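Local atomic coordinates of putative tetR-family transcriptional regulatory protein (Streptomyces coelicolor, PDB entry 2DG8), a protein that probably binds operator DNA as a dimer through a helix-turn-helix motif and regulates transcription, as other TetR-family regulators do. Residues 15-20 with 33-38; 74-79 with 133-138. All blocks are in the same frame, centred on the assembly; numbering follows the deposited sequence.

Contact 1 of 2, residues 15-20 with 33-38; sequences LAATLD and RRIAQR
The guanidinium of Arg38 is the flat group here, and it meets Asp20 obliquely: NH1 comes to within 3.7 Å of Asp20 CB. The two charges do not join, since Asp20 OD1 stays 5.0 Å from Arg38 NH1; instead NH1 and NH2 form salt bridges with Glu24 and Glu25 one turn further along helix 10-25, and Asp20 OD2 pairs with Arg102. An extended chain from CG to NE carries the guanidinium past the Ala17 carbonyl, CD lying 3.9 Å from Ala17 O. Below the charged groups, small and branched side chains pack together. Ala17 CB sits 3.8 Å from Arg38 CB and equally near Ile35 O, and makes an apolar pair with Ile35 CG2 at 4.1 Å. Ile35 turns both branches to Thr18: with CG2 anti to the backbone N and CG1 beside it (chi1 -66°), CG2 and CD1 each approach Thr18 OG1 to 3.6 Å, a hydroxyl already bonded to Ile14 O. Cut back to an alanine, Ile35 would lose CG2 and CD1, which would probably leave a gap beside Ala17 CB and the Thr18 side chain. Residues 15-20 and 33-38 run at 115° to each other, their axes 8.4 Å apart at closest approach; they belong to the first two helices of what is, by family, the DNA-binding domain, where helix 32-39 with helix 44-49 probably forms the helix-turn-helix.

Contact 2 of 2, residues 74-79 with 133-138; sequences EHLGAA and VHLEKH
His138 reaches across to the turn at residues 76-79, following helix 53-77, and gives the contact its one hydrogen bond, from NE2 to Ala79 O at 3.0 Å. The bond is nearly straight at the proton (170°), and the acceptor lies in the imidazole plane, but the nitrogen stands above the carbonyl plane, 51° out of it. The neighbouring ring carbon CE1 comes 3.0 Å from Leu76 O, which also lies at the ring edge and accepts the turn bond from Ala79 N. Two carbonyl oxygens thus hold the edge of the imidazole against the turn, and Ala79 CB makes a separate contact of 3.4 Å with His138 NE2. With CG beside the backbone N (chi1 -59°), the ring is directed at that turn. ND1, buried by the contact, has no partner in the model. Deeper in, Leu76 CD1 meets Leu135 CD1 obliquely at 4.0 Å. The solvent side is looser: the extended Lys137 brings NZ no closer than 5.5 Å to Gly77 CA. Around this pairing of the C-terminal ends of helices 53-77 and 121-135, helix 82-98 receives Leu76 on Leu92 and His138 on Ala85, while helix 141-159 packs against Leu135 through Ala144 and Asp148.

Contacts 1 and 2 illustrate how an all-helical regulator uses different chemistry in its two regions. Contact 1 is the more buried, joining two helices of the DNA-binding region that are close in sequence, by close packing of small and branched side chains beside charges paired with other residues. Contact 2 is partly buried and joins the C-terminal ends of helices far apart in sequence, adding a side-chain-to-backbone hydrogen bond to a leucine pair. Their areas are nearly equal, 257 and 251 Å². They share no helix, lie on opposite sides of the chain's centre, and their centres are 33 Å apart, yet helix 53-77 touches the side chain of Thr18 in contact 1 and supplies one half of contact 2.

Contact 1 of 2, residues 15-20 with 33-38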
loop_
_atom_site.group_PDB
_atom_site.type_symbol
_atom_site.label_atom_id
_atom_site.label_comp_id
_atom_site.label_asym_id
_atom_site.label_seq_id
_atom_site.Cartn_x
_atom_site.Cartn_y
_atom_site.Cartn_z
ATOM N N LEU A 15 16.145 -10.131 14.786
ATOM C CA LEU A 15 15.519 -9.465 13.650
ATOM C C LEU A 15 14.275 -10.211 13.183
ATOM O O LEU A 15 13.233 -9.602 12.926
ATOM C CB LEU A 15 16.514 -9.337 12.498
ATOM C CG LEU A 15 17.648 -8.333 12.740
ATOM C CD1 LEU A 15 18.610 -8.366 11.576
ATOM C CD2 LEU A 15 17.074 -6.930 12.921
ATOM N N ALA A 16 14.384 -11.532 13.095
ATOM C CA ALA A 16 13.265 -12.364 12.669
ATOM C C ALA A 16 12.085 -12.249 13.635
ATOM O O ALA A 16 10.940 -12.118 13.208
ATOM C CB ALA A 16 13.712 -13.820 12.559
ATOM N N ALA A 17 12.371 -12.299 14.932
ATOM C CA ALA A 17 11.336 -12.208 15.959
ATOM C C ALA A 17 10.640 -10.851 15.888
ATOM O O ALA A 17 9.438 -10.732 16.161
ATOM C CB ALA A 17 11.956 -12.414 17.337
ATOM N N THR A 18 11.407 -9.826 15.525
ATOM C CA THR A 18 10.867 -8.479 15.395
ATOM C C THR A 18 9.850 -8.456 14.244
ATOM O O THR A 18 8.780 -7.857 14.350
ATOM C CB THR A 18 11.988 -7.461 15.098
ATOM O OG1 THR A 18 13.008 -7.564 16.101
ATOM C CG2 THR A 18 11.431 -6.034 15.104
ATOM N N LEU A 19 10.202 -9.122 13.152
ATOM C CA LEU A 19 9.347 -9.217 11.968
ATOM C C LEU A 19 8.089 -10.015 12.317
ATOM O O LEU A 19 6.984 -9.607 11.976
ATOM C CB LEU A 19 10.122 -9.892 10.827
ATOM C CG LEU A 19 10.522 -9.074 9.589
ATOM C CD1 LEU A 19 10.491 -7.573 9.842
ATOM C CD2 LEU A 19 11.898 -9.536 9.150
ATOM N N ASP A 20 8.263 -11.149 12.996
ATOM C CA ASP A 20 7.136 -11.975 13.420
ATOM C C ASP A 20 6.185 -11.103 14.249
ATOM O O ASP A 20 4.981 -11.070 14.002
ATOM C CB ASP A 20 7.611 -13.140 14.304
ATOM C CG ASP A 20 8.349 -14.221 13.529
ATOM O OD1 ASP A 20 8.970 -15.088 14.185
ATOM O OD2 ASP A 20 8.307 -14.218 12.278
ATOM N N ARG A 33 11.201 -6.260 25.358
ATOM C CA ARG A 33 10.808 -7.443 26.117
ATOM C C ARG A 33 10.067 -8.485 25.282
ATOM O O ARG A 33 10.397 -9.673 25.327
ATOM C CB ARG A 33 9.949 -7.040 27.317
ATOM C CG ARG A 33 10.736 -6.871 28.617
ATOM C CD ARG A 33 10.478 -5.520 29.268
ATOM N NE ARG A 33 9.050 -5.213 29.355
ATOM C CZ ARG A 33 8.552 -4.137 29.957
ATOM N NH1 ARG A 33 9.365 -3.260 30.534
ATOM N NH2 ARG A 33 7.240 -3.932 29.978
ATOM N N ARG A 34 9.073 -8.045 24.516
ATOM C CA ARG A 34 8.295 -8.961 23.692
ATOM C C ARG A 34 9.160 -9.668 22.653
ATOM O O ARG A 34 8.990 -10.863 22.393
ATOM C CB ARG A 34 7.171 -8.210 22.977
ATOM C CG ARG A 34 6.181 -7.514 23.892
ATOM C CD ARG A 34 4.866 -7.245 23.163
ATOM N NE ARG A 34 3.908 -6.579 24.035
ATOM C CZ ARG A 34 3.917 -5.278 24.304
ATOM N NH1 ARG A 34 4.826 -4.485 23.756
ATOM N NH2 ARG A 34 3.032 -4.773 25.157
ATOM N N ILE A 35 10.092 -8.927 22.063
ATOM C CA ILE A 35 10.969 -9.486 21.044
ATOM C C ILE A 35 11.955 -10.480 21.631
ATOM O O ILE A 35 12.150 -11.566 21.079
ATOM C CB ILE A 35 11.725 -8.359 20.295
ATOM C CG1 ILE A 35 10.717 -7.521 19.498
ATOM C CG2 ILE A 35 12.790 -8.950 19.372
ATOM C CD1 ILE A 35 11.279 -6.240 18.937
ATOM N N ALA A 36 12.572 -10.120 22.752
ATOM C CA ALA A 36 13.528 -11.019 23.390
ATOM C C ALA A 36 12.865 -12.368 23.658
ATOM O O ALA A 36 13.446 -13.421 23.388
ATOM C CB ALA A 36 14.048 -10.410 24.699
ATOM N N GLN A 37 11.642 -12.334 24.179
ATOM C CA GLN A 37 10.905 -13.564 24.462
ATOM C C GLN A 37 10.688 -14.417 23.211
ATOM O O GLN A 37 10.887 -15.638 23.237
ATOM C CB GLN A 37 9.548 -13.239 25.085
ATOM C CG GLN A 37 8.676 -14.470 25.347
ATOM C CD GLN A 37 9.369 -15.508 26.221
ATOM O OE1 GLN A 37 9.968 -15.172 27.245
ATOM N NE2 GLN A 37 9.277 -16.774 25.828
ATOM N N ARG A 38 10.273 -13.778 22.118
ATOM C CA ARG A 38 10.035 -14.501 20.871
ATOM C C ARG A 38 11.338 -15.054 20.286
ATOM O O ARG A 38 11.363 -16.139 19.711
ATOM C CB ARG A 38 9.373 -13.584 19.841
ATOM C CG ARG A 38 7.929 -13.234 20.122
ATOM C CD ARG A 38 7.447 -12.189 19.126
ATOM N NE ARG A 38 6.005 -11.966 19.197
ATOM C CZ ARG A 38 5.120 -12.518 18.373
ATOM N NH1 ARG A 38 5.529 -13.330 17.405
ATOM N NH2 ARG A 38 3.826 -12.255 18.512
#

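Contact 2 of 2, residues 74-79 with 133-138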
loop_
_atom_site.group_PDB
_atom_site.type_symbol
_atom_site.label_atom_id
_atom_site.label_comp_id
_atom_site.label_asym_id
_atom_site.label_seq_id
_atom_site.Cartn_x
_atom_site.Cartn_y
_atom_site.Cartn_z
ATOM N N GLU A 74 14.091 -14.269 -8.152
ATOM C CA GLU A 74 13.668 -15.637 -8.414
ATOM C C GLU A 74 12.849 -15.745 -9.705
ATOM O O GLU A 74 13.101 -16.619 -10.538
ATOM C CB GLU A 74 12.830 -16.169 -7.247
ATOM C CG GLU A 74 12.499 -17.658 -7.361
ATOM C CD GLU A 74 11.462 -18.121 -6.344
ATOM O OE1 GLU A 74 11.642 -17.861 -5.134
ATOM O OE2 GLU A 74 10.468 -18.754 -6.761
ATOM N N HIS A 75 11.867 -14.861 -9.865
ATOM C CA HIS A 75 11.011 -14.879 -11.045
ATOM C C HIS A 75 11.667 -14.322 -12.293
ATOM O O HIS A 75 11.630 -14.951 -13.352
ATOM C CB HIS A 75 9.713 -14.100 -10.789
ATOM C CG HIS A 75 8.731 -14.831 -9.933
ATOM N ND1 HIS A 75 8.820 -14.863 -8.559
ATOM C CD2 HIS A 75 7.666 -15.600 -10.260
ATOM C CE1 HIS A 75 7.852 -15.619 -8.075
ATOM N NE2 HIS A 75 7.138 -16.080 -9.085
ATOM N N LEU A 76 12.251 -13.135 -12.164
ATOM C CA LEU A 76 12.885 -12.456 -13.287
ATOM C C LEU A 76 14.210 -13.072 -13.725
ATOM O O LEU A 76 14.521 -13.113 -14.918
ATOM C CB LEU A 76 13.095 -10.976 -12.950
ATOM C CG LEU A 76 11.866 -10.062 -12.850
ATOM C CD1 LEU A 76 11.212 -9.910 -14.222
ATOM C CD2 LEU A 76 10.880 -10.630 -11.863
ATOM N N GLY A 77 14.993 -13.540 -12.764
ATOM C CA GLY A 77 16.275 -14.135 -13.095
ATOM C C GLY A 77 16.149 -15.344 -14.003
ATOM O O GLY A 77 17.065 -15.642 -14.771
ATOM N N ALA A 78 15.012 -16.032 -13.928
ATOM C CA ALA A 78 14.774 -17.224 -14.737
ATOM C C ALA A 78 14.163 -16.941 -16.108
ATOM O O ALA A 78 13.822 -17.874 -16.837
ATOM C CB ALA A 78 13.881 -18.198 -13.971
ATOM N N ALA A 79 14.018 -15.665 -16.460
ATOM C CA ALA A 79 13.443 -15.289 -17.749
ATOM C C ALA A 79 14.536 -15.107 -18.797
ATOM O O ALA A 79 15.515 -14.397 -18.571
ATOM C CB ALA A 79 12.626 -14.003 -17.608
ATOM N N VAL A 133 16.328 -2.833 -10.552
ATOM C CA VAL A 133 17.551 -3.421 -11.077
ATOM C C VAL A 133 17.193 -4.712 -11.818
ATOM O O VAL A 133 17.497 -4.864 -13.005
ATOM C CB VAL A 133 18.570 -3.724 -9.943
ATOM C CG1 VAL A 133 19.776 -4.460 -10.503
ATOM C CG2 VAL A 133 19.023 -2.419 -9.286
ATOM N N HIS A 134 16.529 -5.634 -11.127
ATOM C CA HIS A 134 16.148 -6.901 -11.749
ATOM C C HIS A 134 15.208 -6.714 -12.931
ATOM O O HIS A 134 15.213 -7.510 -13.866
ATOM C CB HIS A 134 15.499 -7.828 -10.729
ATOM C CG HIS A 134 16.409 -8.207 -9.601
ATOM N ND1 HIS A 134 16.305 -7.652 -8.345
ATOM C CD2 HIS A 134 17.475 -9.039 -9.562
ATOM C CE1 HIS A 134 17.272 -8.128 -7.576
ATOM N NE2 HIS A 134 17.994 -8.969 -8.292
ATOM N N LEU A 135 14.400 -5.662 -12.886
ATOM C CA LEU A 135 13.462 -5.394 -13.964
ATOM C C LEU A 135 14.237 -4.899 -15.183
ATOM O O LEU A 135 13.898 -5.223 -16.321
ATOM C CB LEU A 135 12.451 -4.342 -13.518
ATOM C CG LEU A 135 10.966 -4.653 -13.302
ATOM C CD1 LEU A 135 10.669 -6.116 -12.981
ATOM C CD2 LEU A 135 10.503 -3.737 -12.204
ATOM N N GLU A 136 15.284 -4.121 -14.933
ATOM C CA GLU A 136 16.095 -3.581 -16.015
ATOM C C GLU A 136 16.959 -4.626 -16.708
ATOM O O GLU A 136 17.679 -4.307 -17.650
ATOM C CB GLU A 136 16.972 -2.441 -15.511
ATOM C CG GLU A 136 16.184 -1.230 -15.062
ATOM C CD GLU A 136 17.080 -0.086 -14.666
ATOM O OE1 GLU A 136 16.580 0.876 -14.048
ATOM O OE2 GLU A 136 18.286 -0.149 -14.982
ATOM N N LYS A 137 16.899 -5.866 -16.242
ATOM C CA LYS A 137 17.662 -6.921 -16.885
ATOM C C LYS A 137 16.895 -7.351 -18.135
ATOM O O LYS A 137 17.403 -8.117 -18.955
ATOM C CB LYS A 137 17.837 -8.119 -15.950
ATOM C CG LYS A 137 18.765 -7.865 -14.775
ATOM C CD LYS A 137 18.900 -9.115 -13.913
ATOM C CE LYS A 137 19.672 -8.829 -12.629
ATOM N NZ LYS A 137 19.760 -10.052 -11.775
ATOM N N HIS A 138 15.673 -6.844 -18.284
ATOM C CA HIS A 138 14.852 -7.195 -19.435
ATOM C C HIS A 138 14.209 -6.004 -20.132
ATOM O O HIS A 138 13.898 -6.078 -21.316
ATOM C CB HIS A 138 13.746 -8.173 -19.030
ATOM C CG HIS A 138 14.248 -9.448 -18.427
ATOM N ND1 HIS A 138 14.512 -9.583 -17.081
ATOM C CD2 HIS A 138 14.514 -10.652 -18.986
ATOM C CE1 HIS A 138 14.916 -10.817 -16.836
ATOM N NE2 HIS A 138 14.925 -11.486 -17.975
#